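Local coordinates for uncharacterized ATP-binding protein MJECL15 (Methanocaldococcus jannaschii, PDB 3H92), which is of unknown function but probably binds ATP, the fragment here being a small C-terminal domain of the helix-turn-helix clan, at residues K9-E12 with L17-L20; E19-V24 with I31-V36; I60-I63 with I67-L70. One frame throughout, in Å; residues are numbered along the deposited sequence.

Contact 1 (K9-E12 with L17-L20)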
ATOM      1  N   LYS A   9     -14.568 -11.183  -1.651  1.00 87.23           N
ATOM      2  CA  LYS A   9     -14.098 -10.035  -0.867  1.00 86.14           C
ATOM      3  C   LYS A   9     -12.598  -9.815  -1.030  1.00 84.87           C
ATOM      4  O   LYS A   9     -12.177  -8.726  -1.430  1.00 84.70           O
ATOM      5  CB  LYS A   9     -14.458 -10.210   0.612  1.00 86.16           C
ATOM      6  CG  LYS A   9     -15.958 -10.104   0.877  1.00 86.84           C
ATOM      7  CD  LYS A   9     -16.508 -11.275   1.724  1.00 87.16           C
ATOM      8  CE  LYS A   9     -16.904 -12.498   0.884  1.00 87.04           C
ATOM      9  NZ  LYS A   9     -18.047 -12.226  -0.040  1.00 86.50           N
ATOM     10  N   LEU A  10     -11.798 -10.850  -0.769  1.00 83.39           N
ATOM     11  CA  LEU A  10     -10.331 -10.685  -0.767  1.00 82.33           C
ATOM     12  C   LEU A  10      -9.708 -10.560  -2.167  1.00 81.48           C
ATOM     13  O   LEU A  10      -8.702  -9.862  -2.308  1.00 81.71           O
ATOM     14  CB  LEU A  10      -9.613 -11.777   0.052  1.00 82.06           C
ATOM     15  CG  LEU A  10      -8.526 -11.316   1.056  1.00 81.45           C
ATOM     16  CD1 LEU A  10      -7.657 -10.118   0.536  1.00 78.50           C
ATOM     17  CD2 LEU A  10      -9.115 -11.009   2.463  1.00 79.75           C
ATOM     18  N   GLU A  11     -10.278 -11.213  -3.187  1.00 80.28           N
ATOM     19  CA  GLU A  11      -9.779 -11.014  -4.559  1.00 79.35           C
ATOM     20  C   GLU A  11     -10.237  -9.677  -5.145  1.00 77.31           C
ATOM     21  O   GLU A  11      -9.647  -9.201  -6.113  1.00 77.06           O
ATOM     22  CB  GLU A  11     -10.081 -12.203  -5.506  1.00 79.99           C
ATOM     23  CG  GLU A  11      -8.791 -13.043  -5.916  1.00 82.42           C
ATOM     24  CD  GLU A  11      -7.962 -12.455  -7.131  1.00 85.73           C
ATOM     25  OE1 GLU A  11      -8.590 -11.977  -8.120  1.00 87.91           O
ATOM     26  OE2 GLU A  11      -6.689 -12.506  -7.116  1.00 85.34           O
ATOM     27  N   GLU A  12     -11.262  -9.067  -4.546  1.00 74.96           N
ATOM     28  CA  GLU A  12     -11.658  -7.696  -4.894  1.00 73.37           C
ATOM     29  C   GLU A  12     -10.492  -6.740  -4.589  1.00 70.92           C
ATOM     30  O   GLU A  12     -10.026  -5.997  -5.462  1.00 69.97           O
ATOM     31  CB  GLU A  12     -12.898  -7.268  -4.091  1.00 73.82           C
ATOM     32  CG  GLU A  12     -14.015  -6.595  -4.906  1.00 76.28           C
ATOM     33  CD  GLU A  12     -15.201  -7.542  -5.223  1.00 79.71           C
ATOM     34  OE1 GLU A  12     -15.191  -8.182  -6.317  1.00 81.86           O
ATOM     35  OE2 GLU A  12     -16.140  -7.646  -4.375  1.00 81.39           O
ATOM     36  N   LEU A  17      -5.291  -4.078  -5.517  1.00 40.60           N
ATOM     37  CA  LEU A  17      -3.866  -3.942  -5.378  1.00 39.01           C
ATOM     38  C   LEU A  17      -3.210  -4.322  -6.702  1.00 37.44           C
ATOM     39  O   LEU A  17      -2.381  -3.583  -7.194  1.00 36.06           O
ATOM     40  CB  LEU A  17      -3.353  -4.841  -4.240  1.00 39.04           C
ATOM     41  CG  LEU A  17      -2.192  -4.389  -3.334  1.00 38.78           C
ATOM     42  CD1 LEU A  17      -1.426  -5.625  -2.877  1.00 36.93           C
ATOM     43  CD2 LEU A  17      -1.241  -3.312  -3.957  1.00 36.86           C
ATOM     44  N   GLU A  18      -3.590  -5.455  -7.286  1.00 36.81           N
ATOM     45  CA  GLU A  18      -3.172  -5.803  -8.661  1.00 37.31           C
ATOM     46  C   GLU A  18      -3.327  -4.665  -9.685  1.00 35.34           C
ATOM     47  O   GLU A  18      -2.396  -4.340 -10.417  1.00 34.92           O
ATOM     48  CB  GLU A  18      -3.966  -7.005  -9.200  1.00 38.25           C
ATOM     49  CG  GLU A  18      -3.581  -8.356  -8.594  1.00 44.39           C
ATOM     50  CD  GLU A  18      -4.475  -9.517  -9.067  1.00 51.38           C
ATOM     51  OE1 GLU A  18      -4.941 -10.317  -8.192  1.00 54.85           O
ATOM     52  OE2 GLU A  18      -4.697  -9.616 -10.317  1.00 56.21           O
ATOM     53  N   GLU A  19      -4.509  -4.072  -9.729  1.00 33.80           N
ATOM     54  CA  GLU A  19      -4.762  -3.018 -10.686  1.00 33.74           C
ATOM     55  C   GLU A  19      -3.886  -1.807 -10.429  1.00 33.42           C
ATOM     56  O   GLU A  19      -3.301  -1.231 -11.366  1.00 34.21           O
ATOM     57  CB  GLU A  19      -6.243  -2.594 -10.723  1.00 33.24           C
ATOM     58  CG  GLU A  19      -6.514  -1.727 -11.996  1.00 33.38           C
ATOM     59  CD  GLU A  19      -7.967  -1.347 -12.267  1.00 33.76           C
ATOM     60  OE1 GLU A  19      -8.164  -0.612 -13.276  1.00 34.10           O
ATOM     61  OE2 GLU A  19      -8.884  -1.763 -11.501  1.00 31.27           O
ATOM     62  N   LEU A  20      -3.790  -1.426  -9.162  1.00 33.32           N
ATOM     63  CA  LEU A  20      -2.982  -0.293  -8.743  1.00 33.53           C
ATOM     64  C   LEU A  20      -1.533  -0.560  -9.122  1.00 32.90           C
ATOM     65  O   LEU A  20      -0.845   0.312  -9.643  1.00 31.99           O
ATOM     66  CB  LEU A  20      -3.053  -0.116  -7.214  1.00 34.40           C
ATOM     67  CG  LEU A  20      -2.884   1.286  -6.597  1.00 36.72           C
ATOM     68  CD1 LEU A  20      -2.010   1.239  -5.369  1.00 36.38           C
ATOM     69  CD2 LEU A  20      -2.362   2.290  -7.614  1.00 37.83           C
TER
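E11 and E18 bring their carboxylates together on the outer side of one helix. E11 OE2 lies 3.0 Å from E18 OE1. Both oxygens are acceptors and the pair is not a hydrogen bond. The side chains cross at about a right angle. Their carboxylate planes are turned 57° apart, so the groups do not stack flat on each other. E18 starts out beside its backbone N (chi1 -73°) and then runs extended, back toward the start of the helix. E11 bends at CG (chi2 -84°) and swings its carboxylate in to meet it. If both groups are ionised, they should repel. R14, between them in sequence, makes a weak, long ion pair with E18 OE1, which may offset part of the charge.

The spacing of seven residues is about two turns of helix 8-27. This is the first helix of a mostly helical domain, and both residues are partly exposed.

Packing onto the C-terminal helix 82-91 is made by L10, on L83 and R90, and by L17, on M91. E18 touches M91 too.

Contact 2 (E19-V24 with I31-V36); sequences ELLEKV and INYDEV
L21 is the first residue of 19-24 to touch 31-36, and it does so in two ways. Its side chain sends CD2 to V36 CG1, 4.0 Å away, and the two side chains cross at a slant. Its backbone O lies in the plane of the Y33 ring, at the edge. L21 O is 3.6 Å from Y33 CD2, and CE2 beside it is equally near. The ring therefore presents C-H groups to the carbonyl and not its face. Y33 has CG anti to its backbone N (chi1 -180°), which carries the ring across to helix 8-27. D34 OD1 also lies in the ring plane at the edge.

V24 follows one turn later and is the centre of the contact. Its CG1 does the touching across the segments. V24 CG1 sits 3.6 Å from Y33 CA, against the backbone at the start of helix 33-45. V36 CG2 approaches V24 CG1 to 3.9 Å. I31 CG2 closes in on V24 CG1 at 4.0 Å, from the residue before the N-cap position, which N32 holds. The other methyl, CG2 of V24, packs on F61 of helix 56-64, and I31 rests on F61 as well.

The contact joins the later part of helix 8-27 to the start of helix 33-45, the next helix of the domain. Helix 33-45 opens with V36 N bonded to N32 O at 3.0 Å. Between the segments the chemistry is nearly all methyl against methyl or backbone. With no hydrogen bond between them, the fit of the two helices at this corner probably rests mainly on shape and burial.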
ATOM      1  N   GLU A  19      -4.509  -4.072  -9.729  1.00 33.80           N
ATOM      2  CA  GLU A  19      -4.762  -3.018 -10.686  1.00 33.74           C
ATOM      3  C   GLU A  19      -3.886  -1.807 -10.429  1.00 33.42           C
ATOM      4  O   GLU A  19      -3.301  -1.231 -11.366  1.00 34.21           O
ATOM      5  CB  GLU A  19      -6.243  -2.594 -10.723  1.00 33.24           C
ATOM      6  CG  GLU A  19      -6.514  -1.727 -11.996  1.00 33.38           C
ATOM      7  CD  GLU A  19      -7.967  -1.347 -12.267  1.00 33.76           C
ATOM      8  OE1 GLU A  19      -8.164  -0.612 -13.276  1.00 34.10           O
ATOM      9  OE2 GLU A  19      -8.884  -1.763 -11.501  1.00 31.27           O
ATOM     10  N   LEU A  20      -3.790  -1.426  -9.162  1.00 33.32           N
ATOM     11  CA  LEU A  20      -2.982  -0.293  -8.743  1.00 33.53           C
ATOM     12  C   LEU A  20      -1.533  -0.560  -9.122  1.00 32.90           C
ATOM     13  O   LEU A  20      -0.845   0.312  -9.643  1.00 31.99           O
ATOM     14  CB  LEU A  20      -3.053  -0.116  -7.214  1.00 34.40           C
ATOM     15  CG  LEU A  20      -2.884   1.286  -6.597  1.00 36.72           C
ATOM     16  CD1 LEU A  20      -2.010   1.239  -5.369  1.00 36.38           C
ATOM     17  CD2 LEU A  20      -2.362   2.290  -7.614  1.00 37.83           C
ATOM     18  N   LEU A  21      -1.071  -1.768  -8.847  1.00 32.82           N
ATOM     19  CA  LEU A  21       0.309  -2.086  -9.167  1.00 34.32           C
ATOM     20  C   LEU A  21       0.608  -2.013 -10.692  1.00 35.93           C
ATOM     21  O   LEU A  21       1.708  -1.530 -11.090  1.00 35.34           O
ATOM     22  CB  LEU A  21       0.710  -3.440  -8.574  1.00 34.26           C
ATOM     23  CG  LEU A  21       1.030  -3.456  -7.062  1.00 34.07           C
ATOM     24  CD1 LEU A  21       1.314  -4.858  -6.603  1.00 33.45           C
ATOM     25  CD2 LEU A  21       2.189  -2.553  -6.742  1.00 29.86           C
ATOM     26  N   GLU A  22      -0.357  -2.450 -11.532  1.00 37.23           N
ATOM     27  CA  GLU A  22      -0.231  -2.328 -13.012  1.00 38.27           C
ATOM     28  C   GLU A  22      -0.133  -0.844 -13.418  1.00 38.38           C
ATOM     29  O   GLU A  22       0.757  -0.452 -14.183  1.00 36.77           O
ATOM     30  CB  GLU A  22      -1.377  -3.012 -13.793  1.00 38.61           C
ATOM     31  CG  GLU A  22      -1.440  -2.519 -15.280  1.00 41.52           C
ATOM     32  CD  GLU A  22      -2.766  -2.799 -16.057  1.00 43.81           C
ATOM     33  OE1 GLU A  22      -3.312  -1.830 -16.687  1.00 42.54           O
ATOM     34  OE2 GLU A  22      -3.218  -3.976 -16.061  1.00 44.40           O
ATOM     35  N   LYS A  23      -1.033  -0.034 -12.862  1.00 38.57           N
ATOM     36  CA  LYS A  23      -1.043   1.389 -13.136  1.00 38.76           C
ATOM     37  C   LYS A  23       0.317   2.005 -12.807  1.00 38.34           C
ATOM     38  O   LYS A  23       0.852   2.814 -13.566  1.00 36.38           O
ATOM     39  CB  LYS A  23      -2.194   2.055 -12.342  1.00 39.25           C
ATOM     40  CG  LYS A  23      -3.587   1.988 -13.026  1.00 41.63           C
ATOM     41  CD  LYS A  23      -3.518   2.562 -14.497  1.00 46.04           C
ATOM     42  CE  LYS A  23      -4.880   3.098 -15.101  1.00 47.48           C
ATOM     43  NZ  LYS A  23      -4.725   4.252 -16.072  1.00 47.04           N
ATOM     44  N   VAL A  24       0.877   1.585 -11.682  1.00 38.58           N
ATOM     45  CA  VAL A  24       2.111   2.164 -11.194  1.00 40.13           C
ATOM     46  C   VAL A  24       3.301   1.766 -12.064  1.00 41.60           C
ATOM     47  O   VAL A  24       4.208   2.600 -12.310  1.00 42.85           O
ATOM     48  CB  VAL A  24       2.351   1.807  -9.705  1.00 40.00           C
ATOM     49  CG1 VAL A  24       3.733   2.206  -9.279  1.00 40.37           C
ATOM     50  CG2 VAL A  24       1.321   2.509  -8.844  1.00 38.27           C
ATOM     51  N   ILE A  31       5.633   7.580 -10.167  1.00 52.82           N
ATOM     52  CA  ILE A  31       5.775   6.635  -9.059  1.00 50.72           C
ATOM     53  C   ILE A  31       6.608   5.459  -9.529  1.00 50.18           C
ATOM     54  O   ILE A  31       6.244   4.799 -10.498  1.00 49.85           O
ATOM     55  CB  ILE A  31       4.400   6.110  -8.596  1.00 50.62           C
ATOM     56  CG1 ILE A  31       3.344   7.213  -8.573  1.00 49.40           C
ATOM     57  CG2 ILE A  31       4.486   5.544  -7.224  1.00 49.34           C
ATOM     58  CD1 ILE A  31       3.366   8.047  -7.332  1.00 49.09           C
ATOM     59  N   ASN A  32       7.732   5.197  -8.854  1.00 49.52           N
ATOM     60  CA  ASN A  32       8.501   4.014  -9.155  1.00 49.26           C
ATOM     61  C   ASN A  32       7.803   2.840  -8.524  1.00 47.78           C
ATOM     62  O   ASN A  32       7.627   2.765  -7.314  1.00 46.43           O
ATOM     63  CB  ASN A  32       9.990   4.037  -8.683  1.00 50.00           C
ATOM     64  CG  ASN A  32      10.735   2.660  -8.966  1.00 52.74           C
ATOM     65  OD1 ASN A  32      10.761   2.175 -10.111  1.00 56.71           O
ATOM     66  ND2 ASN A  32      11.325   2.046  -7.920  1.00 54.85           N
ATOM     67  N   TYR A  33       7.414   1.945  -9.402  1.00 46.81           N
ATOM     68  CA  TYR A  33       6.970   0.633  -9.047  1.00 46.69           C
ATOM     69  C   TYR A  33       7.798  -0.107  -7.985  1.00 46.70           C
ATOM     70  O   TYR A  33       7.278  -0.661  -7.010  1.00 46.61           O
ATOM     71  CB  TYR A  33       6.963  -0.191 -10.317  1.00 46.06           C
ATOM     72  CG  TYR A  33       6.508  -1.595 -10.091  1.00 45.15           C
ATOM     73  CD1 TYR A  33       7.405  -2.577  -9.694  1.00 45.90           C
ATOM     74  CD2 TYR A  33       5.176  -1.943 -10.264  1.00 41.84           C
ATOM     75  CE1 TYR A  33       6.973  -3.892  -9.492  1.00 45.76           C
ATOM     76  CE2 TYR A  33       4.743  -3.233 -10.077  1.00 42.36           C
ATOM     77  CZ  TYR A  33       5.643  -4.205  -9.687  1.00 42.32           C
ATOM     78  OH  TYR A  33       5.212  -5.500  -9.496  1.00 42.09           O
ATOM     79  N   ASP A  34       9.090  -0.159  -8.201  1.00 47.12           N
ATOM     80  CA  ASP A  34       9.951  -0.947  -7.332  1.00 47.92           C
ATOM     81  C   ASP A  34      10.020  -0.369  -5.879  1.00 47.03           C
ATOM     82  O   ASP A  34      10.199  -1.126  -4.924  1.00 46.92           O
ATOM     83  CB  ASP A  34      11.349  -1.147  -8.011  1.00 48.85           C
ATOM     84  CG  ASP A  34      11.462  -2.504  -8.821  1.00 50.77           C
ATOM     85  OD1 ASP A  34      10.551  -3.387  -8.663  1.00 50.13           O
ATOM     86  OD2 ASP A  34      12.499  -2.687  -9.552  1.00 52.40           O
ATOM     87  N   GLU A  35       9.833   0.949  -5.754  1.00 45.97           N
ATOM     88  CA  GLU A  35       9.753   1.681  -4.477  1.00 45.64           C
ATOM     89  C   GLU A  35       8.398   1.534  -3.831  1.00 43.52           C
ATOM     90  O   GLU A  35       8.302   1.528  -2.612  1.00 43.30           O
ATOM     91  CB  GLU A  35       9.890   3.177  -4.699  1.00 46.76           C
ATOM     92  CG  GLU A  35      11.263   3.721  -4.948  1.00 51.30           C
ATOM     93  CD  GLU A  35      11.200   5.258  -5.153  1.00 59.81           C
ATOM     94  OE1 GLU A  35      10.646   5.717  -6.214  1.00 64.54           O
ATOM     95  OE2 GLU A  35      11.699   6.005  -4.252  1.00 64.05           O
ATOM     96  N   VAL A  36       7.350   1.498  -4.655  1.00 41.18           N
ATOM     97  CA  VAL A  36       6.039   1.097  -4.173  1.00 39.65           C
ATOM     98  C   VAL A  36       6.097  -0.313  -3.613  1.00 38.16           C
ATOM     99  O   VAL A  36       5.625  -0.495  -2.499  1.00 38.45           O
ATOM    100  CB  VAL A  36       4.927   1.269  -5.242  1.00 39.76           C
ATOM    101  CG1 VAL A  36       3.616   0.622  -4.793  1.00 34.48           C
ATOM    102  CG2 VAL A  36       4.732   2.749  -5.524  1.00 38.91           C
TER

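Contact 3 (I60-I63 with I67-L70); sequences IFLI and ILFL
The flat carbonyl group of L62 takes two backbone N-H groups from the other segment. I67 N comes end-on, with a C=O...N angle of 175°, and bonds to L62 O at 2.9 Å. L68 N bonds to the same L62 O at 3.1 Å but from above the carbonyl plane, 52° out of it.

The motif is the turn from helix 56-64 into strand 68-71. The helix directly precedes a beta hairpin, formed by strands 68-71 and 76-79. This is consistent with a winged-helix-like domain, as expected from the helix-turn-helix clan. The two hydrogen bonds to L62 O tie the last turn of the helix to I67 and to the first strand residue, L68. One buried carbonyl oxygen is thus gripped twice.

Side chains add an apolar layer. L62 and L68 lie side by side, with CD1 of L62 at 3.8 Å from CD1 of L68. Both start beside their backbone N and run in the same direction. They face helix 33-45, where L62 touches L40 and L68 touches F43.

I63 covers the next part of the strand. Its side chain and that of L70 cross at an angle, and I63 CD1 meets L70 CB at 3.8 Å. Both side chains touch L77 of strand 76-79. The backbone of I63 joins in too: I63 CA-H points at the carbonyl of L68, with I63 CA to L68 O at 3.5 Å and an angle of 167° at the hydrogen.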
ATOM      1  N   ILE A  60       1.770   9.458   0.130  1.00 30.00           N
ATOM      2  CA  ILE A  60       0.701  10.266  -0.334  1.00 29.45           C
ATOM      3  C   ILE A  60      -0.131   9.515  -1.369  1.00 29.96           C
ATOM      4  O   ILE A  60      -1.356   9.493  -1.320  1.00 29.31           O
ATOM      5  CB  ILE A  60       1.272  11.534  -0.941  1.00 29.97           C
ATOM      6  CG1 ILE A  60       1.655  12.507   0.153  1.00 29.80           C
ATOM      7  CG2 ILE A  60       0.259  12.217  -1.814  1.00 30.67           C
ATOM      8  CD1 ILE A  60       2.156  13.836  -0.401  1.00 34.27           C
ATOM      9  N   PHE A  61       0.556   8.851  -2.282  1.00 30.30           N
ATOM     10  CA  PHE A  61      -0.084   8.094  -3.341  1.00 29.94           C
ATOM     11  C   PHE A  61      -0.899   6.912  -2.840  1.00 29.85           C
ATOM     12  O   PHE A  61      -2.042   6.682  -3.210  1.00 28.53           O
ATOM     13  CB  PHE A  61       1.013   7.621  -4.303  1.00 30.46           C
ATOM     14  CG  PHE A  61       0.515   6.732  -5.383  1.00 32.47           C
ATOM     15  CD1 PHE A  61      -0.152   7.264  -6.470  1.00 34.24           C
ATOM     16  CD2 PHE A  61       0.654   5.342  -5.282  1.00 34.19           C
ATOM     17  CE1 PHE A  61      -0.657   6.439  -7.480  1.00 33.48           C
ATOM     18  CE2 PHE A  61       0.139   4.516  -6.254  1.00 30.77           C
ATOM     19  CZ  PHE A  61      -0.518   5.060  -7.355  1.00 33.81           C
ATOM     20  N   LEU A  62      -0.288   6.134  -1.975  1.00 30.59           N
ATOM     21  CA  LEU A  62      -0.938   4.963  -1.405  1.00 30.22           C
ATOM     22  C   LEU A  62      -2.095   5.277  -0.510  1.00 30.25           C
ATOM     23  O   LEU A  62      -2.980   4.475  -0.342  1.00 31.47           O
ATOM     24  CB  LEU A  62       0.106   4.169  -0.629  1.00 30.19           C
ATOM     25  CG  LEU A  62       1.190   3.554  -1.512  1.00 29.29           C
ATOM     26  CD1 LEU A  62       2.171   2.791  -0.616  1.00 31.89           C
ATOM     27  CD2 LEU A  62       0.556   2.627  -2.564  1.00 31.22           C
ATOM     28  N   ILE A  63      -2.062   6.448   0.097  1.00 30.99           N
ATOM     29  CA  ILE A  63      -3.182   6.935   0.884  1.00 31.46           C
ATOM     30  C   ILE A  63      -4.296   7.332  -0.076  1.00 32.50           C
ATOM     31  O   ILE A  63      -5.455   6.923   0.095  1.00 32.39           O
ATOM     32  CB  ILE A  63      -2.749   8.187   1.749  1.00 31.77           C
ATOM     33  CG1 ILE A  63      -1.952   7.767   2.984  1.00 31.32           C
ATOM     34  CG2 ILE A  63      -3.964   9.077   2.183  1.00 31.03           C
ATOM     35  CD1 ILE A  63      -1.246   8.878   3.659  1.00 26.98           C
ATOM     36  N   ILE A  67      -4.969   2.375  -0.087  1.00 30.71           N
ATOM     37  CA  ILE A  67      -4.225   1.171   0.294  1.00 29.25           C
ATOM     38  C   ILE A  67      -3.781   1.360   1.749  1.00 29.26           C
ATOM     39  O   ILE A  67      -3.823   0.414   2.551  1.00 27.04           O
ATOM     40  CB  ILE A  67      -3.049   0.968  -0.634  1.00 28.18           C
ATOM     41  CG1 ILE A  67      -3.520   0.728  -2.071  1.00 28.11           C
ATOM     42  CG2 ILE A  67      -2.129  -0.185  -0.179  1.00 26.44           C
ATOM     43  CD1 ILE A  67      -4.398  -0.569  -2.290  1.00 22.39           C
ATOM     44  N   LEU A  68      -3.357   2.587   2.077  1.00 29.67           N
ATOM     45  CA  LEU A  68      -2.847   2.855   3.422  1.00 30.10           C
ATOM     46  C   LEU A  68      -3.698   3.903   4.095  1.00 30.65           C
ATOM     47  O   LEU A  68      -4.231   4.779   3.429  1.00 30.07           O
ATOM     48  CB  LEU A  68      -1.434   3.342   3.385  1.00 29.45           C
ATOM     49  CG  LEU A  68      -0.347   2.376   2.887  1.00 30.75           C
ATOM     50  CD1 LEU A  68       1.003   3.045   2.999  1.00 26.21           C
ATOM     51  CD2 LEU A  68      -0.307   1.042   3.658  1.00 30.55           C
ATOM     52  N   PHE A  69      -3.774   3.824   5.433  1.00 31.61           N
ATOM     53  CA  PHE A  69      -4.421   4.835   6.300  1.00 30.94           C
ATOM     54  C   PHE A  69      -3.349   5.521   7.176  1.00 30.65           C
ATOM     55  O   PHE A  69      -2.556   4.854   7.814  1.00 30.31           O
ATOM     56  CB  PHE A  69      -5.427   4.151   7.220  1.00 31.63           C
ATOM     57  CG  PHE A  69      -6.061   5.085   8.246  1.00 34.09           C
ATOM     58  CD1 PHE A  69      -7.023   6.016   7.853  1.00 38.50           C
ATOM     59  CD2 PHE A  69      -5.691   5.035   9.574  1.00 35.70           C
ATOM     60  CE1 PHE A  69      -7.617   6.916   8.783  1.00 38.11           C
ATOM     61  CE2 PHE A  69      -6.265   5.915  10.519  1.00 37.34           C
ATOM     62  CZ  PHE A  69      -7.229   6.864  10.113  1.00 38.35           C
ATOM     63  N   LEU A  70      -3.362   6.849   7.203  1.00 30.25           N
ATOM     64  CA  LEU A  70      -2.547   7.649   8.104  1.00 29.89           C
ATOM     65  C   LEU A  70      -3.307   8.012   9.410  1.00 30.19           C
ATOM     66  O   LEU A  70      -4.425   8.562   9.376  1.00 30.46           O
ATOM     67  CB  LEU A  70      -2.093   8.948   7.400  1.00 29.64           C
ATOM     68  CG  LEU A  70      -1.311   9.932   8.290  1.00 29.83           C
ATOM     69  CD1 LEU A  70       0.058   9.339   8.771  1.00 29.30           C
ATOM     70  CD2 LEU A  70      -1.120  11.301   7.558  1.00 33.67           C
TER

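In the fold
The three contacts follow the chain in order. Contacts 1 and 2 share helix 8-27, and E19 and L20 belong to both. Their centres are about 14 Å apart. Contact 2 then brings in helix 33-45, and contact 3 adds helix 56-64 and the edge strand 68-71 of the small antiparallel sheet. The centre of contact 3 lies about 15 Å from that of contact 1 and about 13 Å from that of contact 2. L20, on the segments shared by contacts 1 and 2, packs on F61 of contact 3, with L20 CD2 3.3 Å from F61 CZ. Contact 1 stays at the surface, while contacts 2 and 3 help build the packing of helices 8-27, 33-45 and 56-64 beside the sheet.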